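Local coordinates for protein enoyl CoA hydratase/isomerase (Crotonase) (PDB 3I47) that probably acts as an enoyl-CoA hydratase or isomerase of the crotonase family, handling acyl-CoA thioesters, at residues Q71-A74 with N75-E78. Residues are numbered along the deposited sequence; the frame is centred on the assembly and turned at random.
Sequences QSMA and NFTE
Phe76 folds back against the C-terminal part of helix 67-74, which carries Met73, and one face of its ring rests against that residue's backbone. Over this face sit Met73 CA, in a CH-pi contact 3.8 Å from the centroid of the Phe76 ring and 18° off the ring normal, and the Ser72 carbonyl, whose O comes within 3.4 Å of Phe76 CD1. The ring reaches this place because its CG lies beside the backbone N and anti to the carbonyl carbon (chi1 -73°), which swings it back toward the helix. Met73 CB and CG also pack against the CD2 side of the ring, with Met73 CB 4.1 Å from Phe76 CD2, and the two side chains run roughly at right angles.

Two backbone hydrogen bonds close the turn. Asn75 N donates to Ser72 O over 3.1 Å, and Phe76 N to Met73 O over 3.0 Å. Both run from the N of residue i+3 to the O of residue i, the spacing of a 3-10 turn.

On the outer surface, the side chains of Gln71 and Asn75 cross at a slant, with their amide planes 21° apart. Gln71 NE2 lies 3.6 Å from Asn75 OD1, and a water does the bridging: it accepts from Gln71 NE2 at 3.0 Å and from Asn75 ND2 at 2.9 Å. The bend at chi2 of Gln71 turns its amide toward Asn75.

Beyond the turn, Phe76 also touches Asn81 and Asp84 of helix 78-97. Thr77 is the N-cap of that helix: its OG1 caps a backbone N just past Glu78, while Thr77 N hydrogen-bonds to Glu80 OE1, a pairing consistent with a capping box. The arrangement is a short helix-loop-helix connection on the surface of a crotonase-like domain, joining helices 67-74 and 78-97.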
ATOM      1  N   GLN A  71      -0.161  26.646   2.361  1.00 15.28           N
ATOM      2  CA  GLN A  71      -0.460  28.060   2.171  1.00 16.56           C
ATOM      3  C   GLN A  71      -1.127  28.306   0.806  1.00 15.85           C
ATOM      4  O   GLN A  71      -2.085  29.091   0.701  1.00 16.50           O
ATOM      5  CB  GLN A  71       0.797  28.914   2.334  1.00 18.79           C
ATOM      6  CG  GLN A  71       0.535  30.421   2.108  1.00 26.63           C
ATOM      7  CD  GLN A  71      -0.449  31.029   3.116  1.00 22.24           C
ATOM      8  OE1 GLN A  71      -0.056  31.418   4.228  1.00 28.05           O
ATOM      9  NE2 GLN A  71      -1.728  31.139   2.724  1.00 26.87           N
ATOM     10  N   SER A  72      -0.641  27.624  -0.226  1.00 14.74           N
ATOM     11  CA  SER A  72      -1.238  27.737  -1.558  1.00 14.24           C
ATOM     12  C   SER A  72      -2.678  27.227  -1.535  1.00 13.69           C
ATOM     13  O   SER A  72      -3.596  27.888  -2.039  1.00 14.72           O
ATOM     14  CB  SER A  72      -0.432  26.938  -2.579  1.00 14.83           C
ATOM     15  OG  SER A  72       0.868  27.481  -2.703  1.00 15.27           O
ATOM     16  N   MET A  73      -2.875  26.051  -0.937  1.00 13.34           N
ATOM     17  CA  MET A  73      -4.192  25.420  -0.888  1.00 12.83           C
ATOM     18  C   MET A  73      -5.224  26.242  -0.101  1.00 13.27           C
ATOM     19  O   MET A  73      -6.398  26.266  -0.468  1.00 13.02           O
ATOM     20  CB  MET A  73      -4.060  23.994  -0.329  1.00 12.75           C
ATOM     21  CG  MET A  73      -5.379  23.267  -0.066  1.00 14.70           C
ATOM     22  SD  MET A  73      -6.207  23.673   1.527  1.00  9.78           S
ATOM     23  CE  MET A  73      -5.260  22.619   2.628  1.00 16.22           C
ATOM     24  N   ALA A  74      -4.776  26.932   0.948  1.00 13.68           N
ATOM     25  CA  ALA A  74      -5.674  27.777   1.746  1.00 14.47           C
ATOM     26  C   ALA A  74      -6.356  28.835   0.884  1.00 15.24           C
ATOM     27  O   ALA A  74      -7.463  29.290   1.193  1.00 15.47           O
ATOM     28  CB  ALA A  74      -4.912  28.429   2.883  1.00 14.91           C
ATOM     29  N   ASN A  75      -5.692  29.220  -0.209  1.00 15.61           N
ATOM     30  CA  ASN A  75      -6.217  30.242  -1.117  1.00 16.47           C
ATOM     31  C   ASN A  75      -6.933  29.693  -2.356  1.00 16.16           C
ATOM     32  O   ASN A  75      -7.433  30.465  -3.190  1.00 16.71           O
ATOM     33  CB  ASN A  75      -5.095  31.214  -1.524  1.00 17.89           C
ATOM     34  CG  ASN A  75      -4.564  32.035  -0.339  1.00 16.05           C
ATOM     35  OD1 ASN A  75      -3.357  32.310  -0.243  1.00 19.97           O
ATOM     36  ND2 ASN A  75      -5.459  32.425   0.561  1.00 18.73           N
ATOM     37  N   PHE A  76      -6.980  28.369  -2.496  1.00 14.92           N
ATOM     38  CA  PHE A  76      -7.698  27.758  -3.613  1.00 14.76           C
ATOM     39  C   PHE A  76      -9.207  27.967  -3.543  1.00 15.27           C
ATOM     40  O   PHE A  76      -9.799  27.982  -2.460  1.00 15.93           O
ATOM     41  CB  PHE A  76      -7.461  26.242  -3.669  1.00 13.78           C
ATOM     42  CG  PHE A  76      -6.090  25.822  -4.142  1.00 12.99           C
ATOM     43  CD1 PHE A  76      -5.209  26.717  -4.766  1.00 13.98           C
ATOM     44  CD2 PHE A  76      -5.713  24.485  -4.016  1.00 14.50           C
ATOM     45  CE1 PHE A  76      -3.941  26.271  -5.200  1.00 13.39           C
ATOM     46  CE2 PHE A  76      -4.463  24.038  -4.450  1.00 13.13           C
ATOM     47  CZ  PHE A  76      -3.583  24.933  -5.060  1.00 14.62           C
ATOM     48  N   THR A  77      -9.827  28.093  -4.713  1.00 15.31           N
ATOM     49  CA  THR A  77     -11.280  27.990  -4.838  1.00 15.73           C
ATOM     50  C   THR A  77     -11.716  26.530  -4.644  1.00 15.61           C
ATOM     51  O   THR A  77     -10.882  25.599  -4.625  1.00 15.22           O
ATOM     52  CB  THR A  77     -11.762  28.431  -6.232  1.00 15.84           C
ATOM     53  OG1 THR A  77     -11.248  27.523  -7.218  1.00 15.89           O
ATOM     54  CG2 THR A  77     -11.312  29.864  -6.556  1.00 16.19           C
ATOM     55  N   GLU A  78     -13.023  26.313  -4.531  1.00 15.76           N
ATOM     56  CA  GLU A  78     -13.537  24.950  -4.376  1.00 15.80           C
ATOM     57  C   GLU A  78     -13.153  24.077  -5.582  1.00 15.55           C
ATOM     58  O   GLU A  78     -12.747  22.927  -5.418  1.00 15.29           O
ATOM     59  CB  GLU A  78     -15.057  24.967  -4.153  1.00 16.56           C
ATOM     60  CG  GLU A  78     -15.640  23.625  -3.697  1.00 20.41           C
ATOM     61  CD  GLU A  78     -17.106  23.727  -3.273  1.00 17.22           C
ATOM     62  OE1 GLU A  78     -17.656  24.844  -3.286  1.00 21.69           O
ATOM     63  OE2 GLU A  78     -17.693  22.682  -2.934  1.00 20.92           O
TER
HETATM   64  O   HOH W   1      -4.392  32.495   3.309  1.00 31.03           O